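Local coordinates for protein PpiC-type peptidyl-prolyl cis-trans isomerase (Novosphingobium aromaticivorans, PDB 3GPK) that probably catalyses cis-trans isomerisation of peptide bonds preceding proline, through this parvulin-type (PpiC) domain of a longer periplasmic protein, at residues I13-T18 / E30-Q35; Y8-I13 / T75-M80. All coordinates share one frame; numbering follows the deposited sequence.

Contact 1 of 2, residues I13-T18 / E30-Q35; sequences IFLAAT and EKIVEQ
Ile13 meets Ile32 where strand 7-16 packs against helix 22-37, and the two side chains cross obliquely with a methyl of each at the meeting point. The delta methyl of Ile13 does the touching: CD1 of Ile13 lies 4.2 Å from CG2 of Ile32. Its reach comes from a fully extended chain, with CG1 anti to the carbonyl carbon (chi1 -68°) and chi2 close to 180°, which spans part of the 9.4 Å between CA of Ile13 and CA of Ile32. Phe42 and Ala46 of helix 42-49 also pack on Ile13, while the backbone N of Phe14 is hydrogen-bonded to OG of Ser50.

Two residues on from Ile13, Leu15 again points at the helix and meets Ile32 tip to tip, its CD1 4.0 Å from CD1 of Ile32. Val25 and Ala29, earlier on the same helix, continue the apolar surface against Leu15, and Tyr49 and Ile97 pack on Ile32.

Ile32 therefore serves both strand residues with separate branches. Its CG2, held anti to the backbone N, turns to Ile13, while the long CG1-CD1 arm runs to Leu15. The pairing belongs to the hydrophobic core of the parvulin-type domain, in which the first strand packs against the first helix that follows it.

No hydrogen bond or charge joins the two segments. Their cohesion is entirely apolar, resting on methyl-to-methyl contact and the burial of apolar surface, and it needs no polar atom to be satisfied across the interface.

Contact 2 of 2, residues Y8-I13 / T75-M80; sequences YRIGEI and TTAASM
Ile10 and Ala77 supply the apolar side-chain part of this contact. The methyl at the end of the Ile10 side chain, CD1, comes to 3.9 Å from CB of Ala77. The axes of strand 8-13 and helix 75-79 approach to 10.8 Å and run at 116° to each other. Leu69 adds to the apolar surroundings of Ile10, and Leu66 to those of Ala77.

Tyr8 adds a van der Waals contact through its ring. With CG anti to its carbonyl carbon (chi1 -56°), the ring extends toward residues 77-78, where CE1 of Tyr8 lies 3.9 Å from the carbonyl O of Ala77, approached obliquely. The phenol oxygen goes further, passing near CA of Ala78.

The polar link is made through water. One molecule lies in the plane of the Tyr8 ring at its edge, 2.6 Å from OH of Tyr8, and donates a hydrogen bond of 2.9 Å to O of Ala78. The carbonyl of Ala78 is thereby tied indirectly to the strand.

Such a helix laid across the central strands, joining the second strand to the third, is characteristic of the parvulin fold.

Overall arrangement
Contacts 1 and 2 both draw on strand 7-16, an inner strand of the antiparallel sheet, and their centres lie about 15 Å apart. The side chains used in contact 1 are odd-numbered on the strand and those in contact 2 even-numbered, so helix 22-37 and helix 71-79 pack against opposite faces. Ile13 belongs to both ranges but touches only in contact 1. Both are core contacts, yet contact 1 is wholly buried and purely aliphatic, whereas contact 2 reaches the surface at Ala78 and includes a water bridge. Together they illustrate how one strand can carry helices on both faces, as in the parvulin fold.

Contact 1 of 2, residues I13-T18 / E30-Q35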
loop_
_atom_site.group_PDB
_atom_site.type_symbol
_atom_site.label_atom_id
_atom_site.label_comp_id
_atom_site.label_asym_id
_atom_site.label_seq_id
_atom_site.Cartn_x
_atom_site.Cartn_y
_atom_site.Cartn_z
ATOM N N ILE A 13 -2.500 -3.467 0.697
ATOM C CA ILE A 13 -3.135 -4.568 1.410
ATOM C C ILE A 13 -3.675 -3.889 2.666
ATOM O O ILE A 13 -2.904 -3.373 3.470
ATOM C CB ILE A 13 -2.137 -5.673 1.829
ATOM C CG1 ILE A 13 -1.602 -6.401 0.587
ATOM C CG2 ILE A 13 -2.833 -6.648 2.775
ATOM C CD1 ILE A 13 -0.585 -7.501 0.892
ATOM N N PHE A 14 -4.996 -3.864 2.812
ATOM C CA PHE A 14 -5.626 -3.228 3.961
ATOM C C PHE A 14 -6.232 -4.234 4.921
ATOM O O PHE A 14 -6.948 -5.138 4.502
ATOM C CB PHE A 14 -6.720 -2.272 3.483
ATOM C CG PHE A 14 -7.593 -1.751 4.587
ATOM C CD1 PHE A 14 -7.076 -0.903 5.561
ATOM C CD2 PHE A 14 -8.928 -2.131 4.666
ATOM C CE1 PHE A 14 -7.874 -0.442 6.602
ATOM C CE2 PHE A 14 -9.735 -1.678 5.703
ATOM C CZ PHE A 14 -9.207 -0.832 6.674
ATOM N N LEU A 15 -5.941 -4.072 6.209
ATOM C CA LEU A 15 -6.496 -4.951 7.231
ATOM C C LEU A 15 -7.257 -4.060 8.202
ATOM O O LEU A 15 -6.666 -3.218 8.880
ATOM C CB LEU A 15 -5.392 -5.701 7.977
ATOM C CG LEU A 15 -4.467 -6.622 7.177
ATOM C CD1 LEU A 15 -3.661 -7.456 8.158
ATOM C CD2 LEU A 15 -5.274 -7.537 6.258
ATOM N N ALA A 16 -8.573 -4.239 8.250
ATOM C CA ALA A 16 -9.417 -3.433 9.124
ATOM C C ALA A 16 -9.279 -3.845 10.580
ATOM O O ALA A 16 -9.079 -5.018 10.891
ATOM C CB ALA A 16 -10.873 -3.550 8.685
ATOM N N ALA A 17 -9.384 -2.874 11.479
ATOM C CA ALA A 17 -9.284 -3.174 12.899
ATOM C C ALA A 17 -9.865 -2.068 13.756
ATOM O O ALA A 17 -9.617 -0.885 13.517
ATOM C CB ALA A 17 -7.824 -3.407 13.292
ATOM N N THR A 18 -10.648 -2.462 14.753
ATOM C CA THR A 18 -11.215 -1.493 15.672
ATOM C C THR A 18 -10.034 -1.114 16.553
ATOM O O THR A 18 -9.030 -1.828 16.579
ATOM C CB THR A 18 -12.325 -2.118 16.528
ATOM O OG1 THR A 18 -11.809 -3.261 17.218
ATOM C CG2 THR A 18 -13.494 -2.547 15.654
ATOM N N GLU A 30 2.204 -7.339 10.189
ATOM C CA GLU A 30 3.660 -7.430 10.202
ATOM C C GLU A 30 4.126 -8.787 9.687
ATOM O O GLU A 30 5.136 -8.874 9.001
ATOM C CB GLU A 30 4.205 -7.179 11.615
ATOM C CG GLU A 30 5.711 -7.409 11.781
ATOM C CD GLU A 30 6.567 -6.539 10.878
ATOM O OE1 GLU A 30 6.098 -5.459 10.450
ATOM O OE2 GLU A 30 7.726 -6.927 10.607
ATOM N N LYS A 31 3.402 -9.849 10.020
ATOM C CA LYS A 31 3.788 -11.170 9.533
ATOM C C LYS A 31 3.682 -11.206 8.007
ATOM O O LYS A 31 4.482 -11.858 7.336
ATOM C CB LYS A 31 2.902 -12.256 10.157
ATOM C CG LYS A 31 3.218 -12.547 11.627
ATOM C CD LYS A 31 4.651 -13.036 11.800
ATOM C CE LYS A 31 4.901 -13.558 13.207
ATOM N NZ LYS A 31 6.288 -14.086 13.370
ATOM N N ILE A 32 2.695 -10.502 7.462
ATOM C CA ILE A 32 2.517 -10.456 6.016
ATOM C C ILE A 32 3.674 -9.679 5.394
ATOM O O ILE A 32 4.241 -10.095 4.388
ATOM C CB ILE A 32 1.162 -9.805 5.649
ATOM C CG1 ILE A 32 0.021 -10.732 6.089
ATOM C CG2 ILE A 32 1.083 -9.541 4.137
ATOM C CD1 ILE A 32 -1.347 -10.061 6.123
ATOM N N VAL A 33 4.034 -8.554 6.005
ATOM C CA VAL A 33 5.143 -7.754 5.499
ATOM C C VAL A 33 6.407 -8.611 5.479
ATOM O O VAL A 33 7.186 -8.563 4.529
ATOM C CB VAL A 33 5.375 -6.500 6.381
ATOM C CG1 VAL A 33 6.647 -5.790 5.954
ATOM C CG2 VAL A 33 4.195 -5.554 6.245
ATOM N N GLU A 34 6.599 -9.401 6.530
ATOM C CA GLU A 34 7.758 -10.283 6.618
ATOM C C GLU A 34 7.795 -11.248 5.432
ATOM O O GLU A 34 8.836 -11.435 4.813
ATOM C CB GLU A 34 7.727 -11.060 7.938
ATOM C CG GLU A 34 8.867 -12.038 8.103
ATOM C CD GLU A 34 8.948 -12.612 9.505
ATOM O OE1 GLU A 34 7.985 -13.277 9.946
ATOM O OE2 GLU A 34 9.983 -12.394 10.169
ATOM N N GLN A 35 6.658 -11.863 5.115
ATOM C CA GLN A 35 6.593 -12.786 3.983
ATOM C C GLN A 35 6.853 -12.084 2.656
ATOM O O GLN A 35 7.480 -12.649 1.760
ATOM C CB GLN A 35 5.223 -13.469 3.932
ATOM C CG GLN A 35 4.975 -14.452 5.067
ATOM C CD GLN A 35 6.028 -15.537 5.122
ATOM O OE1 GLN A 35 6.364 -16.147 4.104
ATOM N NE2 GLN A 35 6.563 -15.781 6.311
#

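Contact 2 of 2, residues Y8-I13 / T75-M80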
loop_
_atom_site.group_PDB
_atom_site.type_symbol
_atom_site.label_atom_id
_atom_site.label_comp_id
_atom_site.label_asym_id
_atom_site.label_seq_id
_atom_site.Cartn_x
_atom_site.Cartn_y
_atom_site.Cartn_z
ATOM N N TYR A 8 1.798 7.938 -8.751
ATOM C CA TYR A 8 2.334 6.717 -8.184
ATOM C C TYR A 8 1.466 5.522 -8.481
ATOM O O TYR A 8 0.248 5.601 -8.372
ATOM C CB TYR A 8 2.439 6.859 -6.664
ATOM C CG TYR A 8 3.260 8.032 -6.190
ATOM C CD1 TYR A 8 4.531 7.843 -5.650
ATOM C CD2 TYR A 8 2.769 9.334 -6.282
ATOM C CE1 TYR A 8 5.294 8.922 -5.210
ATOM C CE2 TYR A 8 3.522 10.418 -5.850
ATOM C CZ TYR A 8 4.782 10.204 -5.315
ATOM O OH TYR A 8 5.524 11.277 -4.881
ATOM N N ARG A 9 2.097 4.417 -8.870
ATOM C CA ARG A 9 1.356 3.186 -9.089
ATOM C C ARG A 9 1.615 2.443 -7.788
ATOM O O ARG A 9 2.732 1.995 -7.522
ATOM C CB ARG A 9 1.898 2.389 -10.268
ATOM C CG ARG A 9 0.997 1.211 -10.599
ATOM C CD ARG A 9 1.430 0.489 -11.852
ATOM N NE ARG A 9 0.414 -0.459 -12.305
ATOM C CZ ARG A 9 -0.816 -0.117 -12.679
ATOM N NH1 ARG A 9 -1.191 1.154 -12.650
ATOM N NH2 ARG A 9 -1.666 -1.044 -13.103
ATOM N N ILE A 10 0.580 2.331 -6.968
ATOM C CA ILE A 10 0.724 1.706 -5.664
ATOM C C ILE A 10 -0.130 0.472 -5.450
ATOM O O ILE A 10 -1.258 0.388 -5.936
ATOM C CB ILE A 10 0.397 2.742 -4.554
ATOM C CG1 ILE A 10 1.388 3.903 -4.623
ATOM C CG2 ILE A 10 0.437 2.089 -3.178
ATOM C CD1 ILE A 10 1.060 5.053 -3.696
ATOM N N GLY A 11 0.438 -0.486 -4.724
ATOM C CA GLY A 11 -0.272 -1.699 -4.378
ATOM C C GLY A 11 -0.591 -1.558 -2.901
ATOM O O GLY A 11 0.230 -1.050 -2.137
ATOM N N GLU A 12 -1.782 -1.980 -2.493
ATOM C CA GLU A 12 -2.166 -1.876 -1.084
ATOM C C GLU A 12 -2.848 -3.117 -0.538
ATOM O O GLU A 12 -3.652 -3.748 -1.219
ATOM C CB GLU A 12 -3.115 -0.678 -0.865
ATOM C CG GLU A 12 -3.736 -0.633 0.551
ATOM C CD GLU A 12 -4.740 0.490 0.744
ATOM O OE1 GLU A 12 -5.485 0.795 -0.214
ATOM O OE2 GLU A 12 -4.793 1.056 1.860
ATOM N N ILE A 13 -2.500 -3.467 0.697
ATOM C CA ILE A 13 -3.135 -4.568 1.410
ATOM C C ILE A 13 -3.675 -3.889 2.666
ATOM O O ILE A 13 -2.904 -3.373 3.470
ATOM C CB ILE A 13 -2.137 -5.673 1.829
ATOM C CG1 ILE A 13 -1.602 -6.401 0.587
ATOM C CG2 ILE A 13 -2.833 -6.648 2.775
ATOM C CD1 ILE A 13 -0.585 -7.501 0.892
ATOM N N THR A 75 1.837 10.489 3.158
ATOM C CA THR A 75 3.142 10.885 3.663
ATOM C C THR A 75 4.143 9.725 3.621
ATOM O O THR A 75 5.346 9.948 3.500
ATOM C CB THR A 75 3.037 11.459 5.101
ATOM O OG1 THR A 75 2.424 10.503 5.970
ATOM C CG2 THR A 75 2.203 12.737 5.100
ATOM N N THR A 76 3.647 8.490 3.703
ATOM C CA THR A 76 4.525 7.323 3.641
ATOM C C THR A 76 4.983 7.112 2.200
ATOM O O THR A 76 6.171 6.892 1.932
ATOM C CB THR A 76 3.805 6.024 4.107
ATOM O OG1 THR A 76 3.509 6.098 5.506
ATOM C CG2 THR A 76 4.693 4.812 3.847
ATOM N N ALA A 77 4.027 7.178 1.280
ATOM C CA ALA A 77 4.289 6.991 -0.139
ATOM C C ALA A 77 5.250 8.036 -0.692
ATOM O O ALA A 77 6.074 7.736 -1.554
ATOM C CB ALA A 77 2.973 7.034 -0.921
ATOM N N ALA A 78 5.145 9.262 -0.189
ATOM C CA ALA A 78 6.002 10.343 -0.658
ATOM C C ALA A 78 7.486 10.096 -0.409
ATOM O O ALA A 78 8.329 10.600 -1.153
ATOM C CB ALA A 78 5.580 11.665 -0.011
ATOM N N SER A 79 7.805 9.321 0.625
ATOM C CA SER A 79 9.200 9.030 0.966
ATOM C C SER A 79 9.709 7.684 0.464
ATOM O O SER A 79 10.901 7.394 0.564
ATOM C CB SER A 79 9.396 9.087 2.484
ATOM O OG SER A 79 9.121 10.380 2.989
HETATM N N MSE A 80 8.817 6.861 -0.075
HETATM C CA MSE A 80 9.208 5.538 -0.561
HETATM C C MSE A 80 10.045 5.534 -1.830
HETATM O O MSE A 80 9.882 6.385 -2.698
HETATM C CB MSE A 80 7.974 4.684 -0.826
HETATM C CG MSE A 80 7.170 4.322 0.390
HETATM SE SE MSE A 80 5.585 3.404 -0.185
HETATM C CE MSE A 80 6.354 1.657 -0.542
HETATM O O HOH W 1 7.930 11.156 -3.988
#